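Local coordinates for protein histidine--tRNA ligase (Staphylococcus aureus, PDB 1QE0) that attaches L-histidine to tRNA(His) at the expense of ATP, working as a homodimeric class II aminoacyl-tRNA synthetase, at residues P5-Q9 and Y121-N125; L29-Y35 and A145-I150; M271-Y276 and L315-E320; N329-I334 and I357-D362. One frame throughout, in Å; residues are numbered along the deposited sequence.

Contact 1: P5-Q9 and Y121-N125; sequences PRGTQ and YRQFN
Gly7 and Arg122 share the direct hydrogen bond of this surface contact: the amide N of Arg122 gives its proton to Gly7 O at 2.7 Å, with an N-H...O angle of 137°. The same carbonyl oxygen lies at the edge of the Tyr121 ring, near its plane. Beside it, Gln9 lays its side chain across the ring, with CG over the face, 3.9 Å from the Tyr121 centroid, a CH-pi contact. The amide plane of Gln9 is stacked at 17° to the ring. CG stands between the backbone N and the carbonyl carbon of Gln9 (chi1 62°), and the chain runs extended from there, which carries the amide over the phenol. On the other flank the Arg122 guanidinium turns one face to the Arg6 carbonyl; Arg122 NH2 is 3.5 Å from Arg6 NE, like charges close together, the two guanidinium planes steeply inclined. A water donates to Gln123 O at 2.9 Å and accepts a weak bond from Gln9 N. A type II beta turn from Pro5 to Thr8 shapes the loop. Both segments lie at the dimer interface: Gln123 OE1 accepts from Ile42 N of the second subunit, and Thr8 packs on Pro41 of that subunit. The contact thus places the loop before helix 13-33 against the start of strand 123-132, whose other neighbours are the antiparallel strands 102-111 and 302-309.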
loop_
_atom_site.group_PDB
_atom_site.type_symbol
_atom_site.label_atom_id
_atom_site.label_comp_id
_atom_site.label_asym_id
_atom_site.label_seq_id
_atom_site.Cartn_x
_atom_site.Cartn_y
_atom_site.Cartn_z
ATOM N N PRO A 5 -9.333 -8.366 -18.345
ATOM C CA PRO A 5 -8.373 -9.107 -19.174
ATOM C C PRO A 5 -8.106 -10.514 -18.566
ATOM O O PRO A 5 -8.283 -10.729 -17.353
ATOM C CB PRO A 5 -7.137 -8.208 -19.120
ATOM C CG PRO A 5 -7.713 -6.862 -19.035
ATOM C CD PRO A 5 -8.776 -7.055 -17.992
ATOM N N ARG A 6 -7.690 -11.474 -19.392
ATOM C CA ARG A 6 -7.459 -12.812 -18.883
ATOM C C ARG A 6 -6.314 -12.876 -17.878
ATOM O O ARG A 6 -5.318 -12.177 -18.017
ATOM C CB ARG A 6 -7.258 -13.810 -20.030
ATOM C CG ARG A 6 -7.288 -15.264 -19.564
ATOM C CD ARG A 6 -7.499 -16.226 -20.708
ATOM N NE ARG A 6 -6.321 -16.330 -21.561
ATOM C CZ ARG A 6 -6.363 -16.655 -22.848
ATOM N NH1 ARG A 6 -5.237 -16.736 -23.564
ATOM N NH2 ARG A 6 -7.545 -16.860 -23.427
ATOM N N GLY A 7 -6.492 -13.705 -16.850
ATOM C CA GLY A 7 -5.487 -13.876 -15.813
ATOM C C GLY A 7 -5.410 -12.652 -14.939
ATOM O O GLY A 7 -4.428 -12.441 -14.249
ATOM N N THR A 8 -6.481 -11.883 -14.926
ATOM C CA THR A 8 -6.550 -10.648 -14.160
ATOM C C THR A 8 -7.838 -10.726 -13.301
ATOM O O THR A 8 -8.838 -11.292 -13.759
ATOM C CB THR A 8 -6.590 -9.444 -15.172
ATOM O OG1 THR A 8 -5.344 -8.764 -15.206
ATOM C CG2 THR A 8 -7.608 -8.489 -14.843
ATOM N N GLN A 9 -7.797 -10.188 -12.076
ATOM C CA GLN A 9 -8.940 -10.173 -11.155
ATOM C C GLN A 9 -9.076 -8.805 -10.462
ATOM O O GLN A 9 -8.092 -8.061 -10.306
ATOM C CB GLN A 9 -8.755 -11.213 -10.048
ATOM C CG GLN A 9 -7.499 -10.947 -9.168
ATOM C CD GLN A 9 -7.563 -11.548 -7.757
ATOM O OE1 GLN A 9 -6.714 -11.252 -6.894
ATOM N NE2 GLN A 9 -8.570 -12.389 -7.513
ATOM N N TYR A 121 -1.995 -15.061 -11.937
ATOM C CA TYR A 121 -2.542 -13.816 -12.524
ATOM C C TYR A 121 -1.451 -13.051 -13.212
ATOM O O TYR A 121 -0.330 -12.989 -12.724
ATOM C CB TYR A 121 -3.136 -12.961 -11.427
ATOM C CG TYR A 121 -4.388 -13.560 -10.855
ATOM C CD1 TYR A 121 -4.483 -13.851 -9.497
ATOM C CD2 TYR A 121 -5.493 -13.826 -11.675
ATOM C CE1 TYR A 121 -5.654 -14.388 -8.965
ATOM C CE2 TYR A 121 -6.656 -14.360 -11.160
ATOM C CZ TYR A 121 -6.741 -14.640 -9.798
ATOM O OH TYR A 121 -7.915 -15.145 -9.252
ATOM N N ARG A 122 -1.750 -12.527 -14.382
ATOM C CA ARG A 122 -0.770 -11.749 -15.098
ATOM C C ARG A 122 -0.393 -10.530 -14.279
ATOM O O ARG A 122 0.692 -9.971 -14.447
ATOM C CB ARG A 122 -1.313 -11.362 -16.456
ATOM C CG ARG A 122 -1.066 -12.430 -17.474
ATOM C CD ARG A 122 -2.225 -13.339 -17.608
ATOM N NE ARG A 122 -2.638 -13.380 -19.008
ATOM C CZ ARG A 122 -3.096 -14.464 -19.622
ATOM N NH1 ARG A 122 -3.213 -15.608 -18.955
ATOM N NH2 ARG A 122 -3.432 -14.412 -20.905
ATOM N N GLN A 123 -1.324 -10.099 -13.431
ATOM C CA GLN A 123 -1.107 -8.977 -12.521
ATOM C C GLN A 123 -1.122 -9.516 -11.104
ATOM O O GLN A 123 -2.133 -10.036 -10.635
ATOM C CB GLN A 123 -2.185 -7.905 -12.628
ATOM C CG GLN A 123 -1.957 -6.871 -11.579
ATOM C CD GLN A 123 -2.747 -5.623 -11.753
ATOM O OE1 GLN A 123 -3.015 -5.190 -12.864
ATOM N NE2 GLN A 123 -3.071 -4.986 -10.647
ATOM N N PHE A 124 -0.010 -9.406 -10.415
ATOM C CA PHE A 124 0.038 -9.900 -9.060
ATOM C C PHE A 124 0.639 -8.808 -8.188
ATOM O O PHE A 124 1.257 -7.889 -8.703
ATOM C CB PHE A 124 0.825 -11.209 -9.000
ATOM C CG PHE A 124 2.170 -11.144 -9.657
ATOM C CD1 PHE A 124 2.276 -11.060 -11.033
ATOM C CD2 PHE A 124 3.336 -11.177 -8.893
ATOM C CE1 PHE A 124 3.523 -11.005 -11.650
ATOM C CE2 PHE A 124 4.588 -11.126 -9.493
ATOM C CZ PHE A 124 4.675 -11.037 -10.881
ATOM N N ASN A 125 0.423 -8.876 -6.881
ATOM C CA ASN A 125 0.944 -7.855 -5.990
ATOM C C ASN A 125 2.051 -8.309 -5.072
ATOM O O ASN A 125 1.768 -8.869 -4.013
ATOM C CB ASN A 125 -0.188 -7.299 -5.124
ATOM C CG ASN A 125 -0.815 -6.035 -5.688
ATOM O OD1 ASN A 125 -1.086 -5.914 -6.887
ATOM N ND2 ASN A 125 -1.073 -5.093 -4.811
HETATM O O HOH W 1 -4.925 -9.179 -10.510
#

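Contact 2: L29-Y35 and A145-I150; sequences LMTFYNY and AMVMHI
Met146 and Tyr33 reach out from facing helices and overlap, the thioether chain over one face of the phenol ring. Met146 CG is 4.0 Å from the Tyr33 centroid, close to the ring normal. CG stands anti to the backbone N (chi1 179°), sending the chain out from its helix, and the bend at chi3 brings the methyl CE over the face of the Tyr35 ring, 3.7 Å from its centroid. The sulfur stays above both rings at a distance, a Met-aromatic contact with each. At its rim, Tyr33 meets His149: OH and ND1 are hydrogen-bonded at 2.5 Å, and either could be the donor. The two rings touch rim to rim with planes at 56°, and Leu29 CD1 sits over one face of the imidazole, toward its rim. Leu29 CD2 and Met30 CE extend the apolar layer to Ile150, and the Met30 chain meets that of Met146 nearly at a right angle, CE 4.0 Å from SD. Helix 13-33 closes with a Schellman motif, Asn34 as its C-prime residue, which turns Tyr35 back toward Met146; Glu142 binds the Tyr35 hydroxyl. The short helical pieces 29-33 and 145-150 run nearly antiparallel (155°), with axes 11.3 Å apart at closest approach, a spacing bridged by long side chains. Beneath helices 13-33 and 137-153, Met30, Tyr35, Met146 and Ile150 rest on strands 102-111, 123-132 and 302-309, while His354 of the second subunit stacks on His149.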
loop_
_atom_site.group_PDB
_atom_site.type_symbol
_atom_site.label_atom_id
_atom_site.label_comp_id
_atom_site.label_asym_id
_atom_site.label_seq_id
_atom_site.Cartn_x
_atom_site.Cartn_y
_atom_site.Cartn_z
ATOM N N LEU A 29 5.268 -2.604 10.650
ATOM C CA LEU A 29 6.425 -3.443 10.921
ATOM C C LEU A 29 7.681 -2.767 10.326
ATOM O O LEU A 29 8.717 -2.707 10.989
ATOM C CB LEU A 29 6.249 -4.842 10.300
ATOM C CG LEU A 29 5.724 -6.083 11.038
ATOM C CD1 LEU A 29 5.226 -5.735 12.386
ATOM C CD2 LEU A 29 4.648 -6.757 10.232
ATOM N N MET A 30 7.586 -2.205 9.116
ATOM C CA MET A 30 8.750 -1.562 8.487
ATOM C C MET A 30 9.230 -0.376 9.306
ATOM O O MET A 30 10.405 -0.002 9.291
ATOM C CB MET A 30 8.454 -1.123 7.048
ATOM C CG MET A 30 8.119 -2.264 6.109
ATOM S SD MET A 30 9.360 -3.563 6.062
ATOM C CE MET A 30 8.636 -4.656 7.231
ATOM N N THR A 31 8.302 0.208 10.026
ATOM C CA THR A 31 8.573 1.338 10.879
ATOM C C THR A 31 9.532 0.939 12.018
ATOM O O THR A 31 10.511 1.624 12.304
ATOM C CB THR A 31 7.229 1.846 11.354
ATOM O OG1 THR A 31 6.811 2.880 10.482
ATOM C CG2 THR A 31 7.234 2.293 12.759
ATOM N N PHE A 32 9.302 -0.241 12.581
ATOM C CA PHE A 32 10.105 -0.770 13.675
ATOM C C PHE A 32 11.493 -1.132 13.165
ATOM O O PHE A 32 12.474 -1.024 13.886
ATOM C CB PHE A 32 9.442 -2.030 14.264
ATOM C CG PHE A 32 8.016 -1.858 14.640
ATOM C CD1 PHE A 32 7.198 -2.946 14.744
ATOM C CD2 PHE A 32 7.470 -0.601 14.860
ATOM C CE1 PHE A 32 5.828 -2.786 15.056
ATOM C CE2 PHE A 32 6.107 -0.436 15.171
ATOM C CZ PHE A 32 5.297 -1.531 15.268
ATOM N N TYR A 33 11.564 -1.605 11.930
ATOM C CA TYR A 33 12.832 -2.013 11.332
ATOM C C TYR A 33 13.520 -0.859 10.666
ATOM O O TYR A 33 14.679 -0.976 10.266
ATOM C CB TYR A 33 12.603 -3.109 10.311
ATOM C CG TYR A 33 12.182 -4.396 10.949
ATOM C CD1 TYR A 33 13.127 -5.388 11.205
ATOM C CD2 TYR A 33 10.852 -4.603 11.375
ATOM C CE1 TYR A 33 12.783 -6.551 11.885
ATOM C CE2 TYR A 33 10.486 -5.768 12.060
ATOM C CZ TYR A 33 11.468 -6.729 12.321
ATOM O OH TYR A 33 11.203 -7.806 13.117
ATOM N N ASN A 34 12.765 0.212 10.445
ATOM C CA ASN A 34 13.304 1.412 9.846
ATOM C C ASN A 34 13.557 1.354 8.333
ATOM O O ASN A 34 14.536 1.955 7.832
ATOM C CB ASN A 34 14.561 1.829 10.600
ATOM C CG ASN A 34 15.040 3.192 10.216
ATOM O OD1 ASN A 34 14.241 4.099 10.005
ATOM N ND2 ASN A 34 16.357 3.354 10.101
ATOM N N TYR A 35 12.707 0.614 7.609
ATOM C CA TYR A 35 12.809 0.548 6.156
ATOM C C TYR A 35 11.822 1.584 5.649
ATOM O O TYR A 35 10.735 1.734 6.221
ATOM C CB TYR A 35 12.422 -0.810 5.645
ATOM C CG TYR A 35 13.519 -1.799 5.799
ATOM C CD1 TYR A 35 14.166 -2.336 4.693
ATOM C CD2 TYR A 35 13.937 -2.189 7.038
ATOM C CE1 TYR A 35 15.215 -3.253 4.837
ATOM C CE2 TYR A 35 14.997 -3.100 7.192
ATOM C CZ TYR A 35 15.628 -3.624 6.086
ATOM O OH TYR A 35 16.689 -4.493 6.251
ATOM N N ALA A 145 15.111 -12.233 10.619
ATOM C CA ALA A 145 14.265 -12.118 11.782
ATOM C C ALA A 145 12.971 -11.415 11.327
ATOM O O ALA A 145 11.867 -11.744 11.793
ATOM C CB ALA A 145 14.968 -11.298 12.819
ATOM N N MET A 146 13.112 -10.471 10.388
ATOM C CA MET A 146 11.981 -9.710 9.842
ATOM C C MET A 146 11.029 -10.598 9.022
ATOM O O MET A 146 9.815 -10.606 9.273
ATOM C CB MET A 146 12.493 -8.549 8.964
ATOM C CG MET A 146 11.400 -7.703 8.317
ATOM S SD MET A 146 12.009 -6.750 6.902
ATOM C CE MET A 146 12.811 -5.495 7.698
ATOM N N VAL A 147 11.576 -11.343 8.050
ATOM C CA VAL A 147 10.748 -12.193 7.208
ATOM C C VAL A 147 9.982 -13.154 8.108
ATOM O O VAL A 147 8.863 -13.530 7.796
ATOM C CB VAL A 147 11.563 -12.907 6.092
ATOM C CG1 VAL A 147 12.631 -13.758 6.678
ATOM C CG2 VAL A 147 10.656 -13.762 5.226
ATOM N N MET A 148 10.538 -13.460 9.279
ATOM C CA MET A 148 9.873 -14.348 10.217
ATOM C C MET A 148 8.817 -13.552 10.962
ATOM O O MET A 148 7.678 -14.002 11.160
ATOM C CB MET A 148 10.878 -14.889 11.213
ATOM C CG MET A 148 10.524 -16.253 11.696
ATOM S SD MET A 148 10.783 -17.423 10.382
ATOM C CE MET A 148 11.098 -18.849 11.351
ATOM N N HIS A 149 9.194 -12.346 11.359
ATOM C CA HIS A 149 8.306 -11.476 12.086
ATOM C C HIS A 149 7.052 -11.180 11.253
ATOM O O HIS A 149 5.931 -11.309 11.747
ATOM C CB HIS A 149 9.047 -10.196 12.456
ATOM C CG HIS A 149 8.379 -9.349 13.486
ATOM N ND1 HIS A 149 8.836 -8.134 13.900
ATOM C CD2 HIS A 149 7.222 -9.547 14.186
ATOM C CE1 HIS A 149 8.032 -7.605 14.787
ATOM N NE2 HIS A 149 7.037 -8.443 14.979
ATOM N N ILE A 150 7.224 -10.807 9.990
ATOM C CA ILE A 150 6.068 -10.475 9.144
ATOM C C ILE A 150 4.968 -11.520 9.252
ATOM O O ILE A 150 3.865 -11.226 9.735
ATOM C CB ILE A 150 6.476 -10.291 7.658
ATOM C CG1 ILE A 150 7.184 -8.949 7.499
ATOM C CG2 ILE A 150 5.265 -10.385 6.735
ATOM C CD1 ILE A 150 8.003 -8.842 6.235
#

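Contact 3: M271-Y276 and L315-E320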
loop_
_atom_site.group_PDB
_atom_site.type_symbol
_atom_site.label_atom_id
_atom_site.label_comp_id
_atom_site.label_asym_id
_atom_site.label_seq_id
_atom_site.Cartn_x
_atom_site.Cartn_y
_atom_site.Cartn_z
ATOM N N MET A 271 5.691 -22.788 4.332
ATOM C CA MET A 271 4.471 -23.156 5.008
ATOM C C MET A 271 4.184 -24.598 4.735
ATOM O O MET A 271 4.161 -25.056 3.578
ATOM C CB MET A 271 3.330 -22.286 4.450
ATOM C CG MET A 271 1.889 -22.818 4.552
ATOM S SD MET A 271 0.951 -22.190 5.975
ATOM C CE MET A 271 1.845 -20.744 6.388
ATOM N N ASP A 272 4.037 -25.320 5.827
ATOM C CA ASP A 272 3.698 -26.718 5.769
ATOM C C ASP A 272 2.176 -26.693 5.868
ATOM O O ASP A 272 1.621 -26.313 6.915
ATOM C CB ASP A 272 4.267 -27.465 6.988
ATOM C CG ASP A 272 5.780 -27.593 6.959
ATOM O OD1 ASP A 272 6.409 -27.390 8.029
ATOM O OD2 ASP A 272 6.322 -27.927 5.879
ATOM N N ASN A 273 1.498 -26.988 4.766
ATOM C CA ASN A 273 0.045 -27.026 4.797
ATOM C C ASN A 273 -0.514 -28.029 3.803
ATOM O O ASN A 273 -0.487 -27.795 2.598
ATOM C CB ASN A 273 -0.562 -25.644 4.578
ATOM C CG ASN A 273 -2.001 -25.569 5.052
ATOM O OD1 ASN A 273 -2.891 -26.195 4.450
ATOM N ND2 ASN A 273 -2.242 -24.827 6.148
ATOM N N PRO A 274 -1.075 -29.145 4.313
ATOM C CA PRO A 274 -1.685 -30.279 3.604
ATOM C C PRO A 274 -2.689 -29.954 2.494
ATOM O O PRO A 274 -2.838 -30.738 1.547
ATOM C CB PRO A 274 -2.327 -31.091 4.740
ATOM C CG PRO A 274 -2.640 -30.050 5.763
ATOM C CD PRO A 274 -1.349 -29.265 5.756
ATOM N N ASN A 275 -3.360 -28.808 2.588
ATOM C CA ASN A 275 -4.313 -28.433 1.559
ATOM C C ASN A 275 -3.612 -27.710 0.416
ATOM O O ASN A 275 -4.235 -26.952 -0.325
ATOM C CB ASN A 275 -5.409 -27.567 2.153
ATOM C CG ASN A 275 -6.053 -28.209 3.361
ATOM O OD1 ASN A 275 -6.190 -29.442 3.432
ATOM N ND2 ASN A 275 -6.449 -27.385 4.332
ATOM N N TYR A 276 -2.325 -28.001 0.249
ATOM C CA TYR A 276 -1.489 -27.396 -0.777
ATOM C C TYR A 276 -1.048 -28.381 -1.852
ATOM O O TYR A 276 -0.990 -29.584 -1.601
ATOM C CB TYR A 276 -0.260 -26.783 -0.124
ATOM C CG TYR A 276 -0.532 -25.408 0.363
ATOM C CD1 TYR A 276 -1.311 -24.548 -0.399
ATOM C CD2 TYR A 276 0.002 -24.943 1.559
ATOM C CE1 TYR A 276 -1.553 -23.247 0.002
ATOM C CE2 TYR A 276 -0.233 -23.628 1.979
ATOM C CZ TYR A 276 -1.018 -22.786 1.185
ATOM O OH TYR A 276 -1.273 -21.479 1.541
ATOM N N LEU A 315 -3.831 -16.309 1.143
ATOM C CA LEU A 315 -4.216 -17.719 1.024
ATOM C C LEU A 315 -3.696 -18.576 2.184
ATOM O O LEU A 315 -4.345 -19.542 2.588
ATOM C CB LEU A 315 -3.692 -18.272 -0.297
ATOM C CG LEU A 315 -4.424 -19.403 -1.009
ATOM C CD1 LEU A 315 -3.412 -20.496 -1.281
ATOM C CD2 LEU A 315 -5.618 -19.922 -0.202
ATOM N N ALA A 316 -2.523 -18.218 2.707
ATOM C CA ALA A 316 -1.906 -18.928 3.822
ATOM C C ALA A 316 -2.813 -18.776 5.010
ATOM O O ALA A 316 -3.074 -19.754 5.714
ATOM C CB ALA A 316 -0.552 -18.333 4.144
ATOM N N LEU A 317 -3.284 -17.547 5.244
ATOM C CA LEU A 317 -4.174 -17.300 6.377
ATOM C C LEU A 317 -5.426 -18.160 6.220
ATOM O O LEU A 317 -5.926 -18.735 7.184
ATOM C CB LEU A 317 -4.565 -15.819 6.482
ATOM C CG LEU A 317 -3.729 -14.737 7.191
ATOM C CD1 LEU A 317 -2.909 -15.314 8.327
ATOM C CD2 LEU A 317 -2.834 -14.047 6.223
ATOM N N GLU A 318 -5.910 -18.251 4.985
ATOM C CA GLU A 318 -7.091 -19.028 4.650
ATOM C C GLU A 318 -6.871 -20.487 5.058
ATOM O O GLU A 318 -7.580 -21.003 5.947
ATOM C CB GLU A 318 -7.324 -18.968 3.147
ATOM C CG GLU A 318 -8.701 -18.552 2.698
ATOM C CD GLU A 318 -8.856 -18.730 1.191
ATOM O OE1 GLU A 318 -9.118 -19.878 0.746
ATOM O OE2 GLU A 318 -8.677 -17.737 0.442
ATOM N N GLU A 319 -5.873 -21.132 4.438
ATOM C CA GLU A 319 -5.559 -22.536 4.714
ATOM C C GLU A 319 -5.323 -22.833 6.182
ATOM O O GLU A 319 -5.616 -23.929 6.629
ATOM C CB GLU A 319 -4.341 -23.004 3.922
ATOM C CG GLU A 319 -4.380 -22.765 2.423
ATOM C CD GLU A 319 -5.448 -23.551 1.687
ATOM O OE1 GLU A 319 -6.501 -23.846 2.280
ATOM O OE2 GLU A 319 -5.251 -23.850 0.488
ATOM N N GLU A 320 -4.737 -21.886 6.909
ATOM C CA GLU A 320 -4.470 -22.068 8.326
ATOM C C GLU A 320 -5.721 -21.751 9.112
ATOM O O GLU A 320 -5.752 -21.888 10.332
ATOM C CB GLU A 320 -3.323 -21.167 8.793
ATOM C CG GLU A 320 -1.976 -21.453 8.107
ATOM C CD GLU A 320 -1.009 -22.324 8.931
ATOM O OE1 GLU A 320 -0.524 -21.845 9.998
ATOM O OE2 GLU A 320 -0.725 -23.467 8.479
#
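Strand end and turn meet a helix end here: the end of strand 265-272 and the turn after it pack against the last turn of helix 310-319 and Glu320 just beyond, at a partly buried corner of the catalytic-domain sheet. The polar link is one hydrogen bond, from Asn273 ND2 to Glu320 OE2 at 3.1 Å. The acceptor lies close to the amide plane and uses its anti lone pair, with the carboxylate turned 61° from the amide. The other amide atom looks to its own turn: Asn273 OD1 accepts from Asn275 N at 3.2 Å, an Asx turn within the type I beta turn from Asn273 to Tyr276. Asn273 is thus held at both ends of its amide. Met271 SD approaches the same carboxylate, 3.3 Å from Glu320 OE2, and its methyl CE reaches Ala316 CB at 4.1 Å. Tyr276 points its ring edge at Leu315 CD1, 3.6 Å from CE1, and its hydroxyl sits over the helix beside Ala316 CA. In Glu319, chi1 (-53°) brings CG to 3.5 Å from Tyr276 OH; the bend at chi2 then turns the carboxylate nearly perpendicular to the ring. Since OE1 of Glu320 takes bonds from Lys157 N and, weakly, His158 N, the carboxylate ties the turn, the helix end and the loop before strand 159-165 together, and these N-H donors would be expected to stabilise its charged form.

Contact 4: N329-I334 and I357-D362; sequences NLDLFI and IKADKD
Leu332 pairs with Ala359, and Phe333 with Asp360, in the parallel ladder of a beta-alpha-beta unit, strand 332-336, helix 338-353 and strand 359-361, within the anticodon-binding domain. The tight part is the ladder: Asp360 N donates to Leu332 O at 3.1 Å, and Ile334 N to Asp360 O at 2.9 Å with an N-H...O angle of 166°. Leu332 CB meets Ala359 CB on the face toward helix 338-353, whose Leu348 and Leu349 touch Ile334. On the other face the Phe333 ring lies over Asp360 O and the CA of Lys361, while Leu330 CD2 lies against Asp360 CB. Asp360 is further held by Arg353 and by Lys103 of the second subunit. Toward Asn329 the pairing gives way to partly exposed, charged side chains. Here Lys358 O takes two amides, Leu332 N at 3.1 Å and Asp331 N in a weaker, more bent bond. Past them the Lys358 side chain, bent at chi2 and chi3, passes aslant of Asp331, and the link between their charges is a salt bridge, Lys358 NZ to Asp331 OD1 at 3.5 Å.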
loop_
_atom_site.group_PDB
_atom_site.type_symbol
_atom_site.label_atom_id
_atom_site.label_comp_id
_atom_site.label_asym_id
_atom_site.label_seq_id
_atom_site.Cartn_x
_atom_site.Cartn_y
_atom_site.Cartn_z
ATOM N N ASN A 329 -17.875 -2.672 9.934
ATOM C CA ASN A 329 -19.252 -2.543 10.409
ATOM C C ASN A 329 -19.627 -1.082 10.538
ATOM O O ASN A 329 -18.835 -0.294 11.030
ATOM C CB ASN A 329 -19.356 -3.151 11.813
ATOM C CG ASN A 329 -20.070 -4.477 11.832
ATOM O OD1 ASN A 329 -19.940 -5.288 10.907
ATOM N ND2 ASN A 329 -20.821 -4.722 12.899
ATOM N N LEU A 330 -20.845 -0.733 10.156
ATOM C CA LEU A 330 -21.325 0.632 10.276
ATOM C C LEU A 330 -21.703 0.819 11.743
ATOM O O LEU A 330 -22.301 -0.063 12.337
ATOM C CB LEU A 330 -22.582 0.799 9.426
ATOM C CG LEU A 330 -22.906 2.136 8.776
ATOM C CD1 LEU A 330 -21.780 2.542 7.849
ATOM C CD2 LEU A 330 -24.167 2.007 7.976
ATOM N N ASP A 331 -21.360 1.949 12.336
ATOM C CA ASP A 331 -21.727 2.213 13.729
ATOM C C ASP A 331 -23.193 2.544 13.948
ATOM O O ASP A 331 -23.750 2.133 14.927
ATOM C CB ASP A 331 -20.962 3.397 14.289
ATOM C CG ASP A 331 -19.700 3.006 14.931
ATOM O OD1 ASP A 331 -18.652 3.150 14.265
ATOM O OD2 ASP A 331 -19.758 2.579 16.111
ATOM N N LEU A 332 -23.817 3.287 13.043
ATOM C CA LEU A 332 -25.189 3.707 13.234
ATOM C C LEU A 332 -25.921 3.825 11.937
ATOM O O LEU A 332 -25.440 4.522 11.044
ATOM C CB LEU A 332 -25.187 5.110 13.823
ATOM C CG LEU A 332 -26.353 5.608 14.681
ATOM C CD1 LEU A 332 -26.436 7.112 14.545
ATOM C CD2 LEU A 332 -27.679 4.962 14.303
ATOM N N PHE A 333 -27.072 3.163 11.817
ATOM C CA PHE A 333 -27.864 3.329 10.613
ATOM C C PHE A 333 -29.125 4.115 11.001
ATOM O O PHE A 333 -29.787 3.798 12.011
ATOM C CB PHE A 333 -28.190 2.017 9.930
ATOM C CG PHE A 333 -28.782 2.198 8.548
ATOM C CD1 PHE A 333 -27.965 2.257 7.447
ATOM C CD2 PHE A 333 -30.160 2.310 8.362
ATOM C CE1 PHE A 333 -28.497 2.420 6.187
ATOM C CE2 PHE A 333 -30.703 2.474 7.086
ATOM C CZ PHE A 333 -29.873 2.528 5.997
ATOM N N ILE A 334 -29.377 5.200 10.266
ATOM C CA ILE A 334 -30.514 6.081 10.522
ATOM C C ILE A 334 -31.735 5.753 9.663
ATOM O O ILE A 334 -31.669 5.809 8.425
ATOM C CB ILE A 334 -30.092 7.543 10.317
ATOM C CG1 ILE A 334 -28.983 7.894 11.315
ATOM C CG2 ILE A 334 -31.248 8.472 10.511
ATOM C CD1 ILE A 334 -28.320 9.203 11.028
ATOM N N ILE A 357 -17.640 8.829 13.428
ATOM C CA ILE A 357 -18.669 7.813 13.624
ATOM C C ILE A 357 -19.015 7.293 12.241
ATOM O O ILE A 357 -19.143 8.072 11.329
ATOM C CB ILE A 357 -19.961 8.403 14.234
ATOM C CG1 ILE A 357 -19.758 8.658 15.714
ATOM C CG2 ILE A 357 -21.133 7.432 14.042
ATOM C CD1 ILE A 357 -19.653 10.073 16.081
ATOM N N LYS A 358 -19.126 5.985 12.061
ATOM C CA LYS A 358 -19.480 5.462 10.740
ATOM C C LYS A 358 -20.982 5.374 10.724
ATOM O O LYS A 358 -21.531 4.549 11.446
ATOM C CB LYS A 358 -18.919 4.069 10.508
ATOM C CG LYS A 358 -17.455 4.027 10.406
ATOM C CD LYS A 358 -16.881 3.298 11.558
ATOM C CE LYS A 358 -16.932 1.811 11.360
ATOM N NZ LYS A 358 -16.379 1.045 12.549
ATOM N N ALA A 359 -21.642 6.190 9.905
ATOM C CA ALA A 359 -23.095 6.190 9.871
ATOM C C ALA A 359 -23.596 6.162 8.452
ATOM O O ALA A 359 -22.823 6.346 7.512
ATOM C CB ALA A 359 -23.642 7.415 10.608
ATOM N N ASP A 360 -24.872 5.840 8.282
ATOM C CA ASP A 360 -25.464 5.832 6.958
ATOM C C ASP A 360 -26.932 5.815 7.137
ATOM O O ASP A 360 -27.412 5.425 8.179
ATOM C CB ASP A 360 -25.014 4.669 6.112
ATOM C CG ASP A 360 -24.854 5.062 4.662
ATOM O OD1 ASP A 360 -24.589 4.193 3.797
ATOM O OD2 ASP A 360 -25.002 6.266 4.377
ATOM N N LYS A 361 -27.638 6.368 6.171
ATOM C CA LYS A 361 -29.080 6.454 6.233
ATOM C C LYS A 361 -29.653 5.740 5.026
ATOM O O LYS A 361 -28.939 5.026 4.322
ATOM C CB LYS A 361 -29.516 7.922 6.276
ATOM C CG LYS A 361 -29.273 8.703 4.992
ATOM C CD LYS A 361 -29.723 10.158 5.077
ATOM C CE LYS A 361 -31.215 10.261 5.234
ATOM N NZ LYS A 361 -31.834 9.623 4.088
ATOM N N ASP A 362 -30.947 5.907 4.788
ATOM C CA ASP A 362 -31.586 5.241 3.660
ATOM C C ASP A 362 -31.969 6.128 2.487
ATOM O O ASP A 362 -32.852 6.987 2.580
ATOM C CB ASP A 362 -32.808 4.467 4.131
ATOM C CG ASP A 362 -33.576 3.852 2.991
ATOM O OD1 ASP A 362 -34.745 4.263 2.816
ATOM O OD2 ASP A 362 -33.007 2.976 2.275
#

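In the fold
Contacts 2 and 4 are buried, contact 3 is partly so, and contact 1 lies at the surface. The first three belong to the catalytic part: contacts 1 and 3 reach the same mixed sheet, at strands 123-132 and 265-272, and contact 2 joins helices lying on it. Contact 4 stands apart in the anticodon-binding domain, its centre about 35 Å from that of contact 1. The chemistry follows place: a backbone bond, a CH-pi contact and close like charges in contact 1, methionine and aromatic packing in contact 2, side-chain amide and carboxylate bonding in contact 3, backbone pairing in contact 4. Across the dimer, Asn34 of contact 2 bonds to Asp360 of the second subunit, linking the two domains.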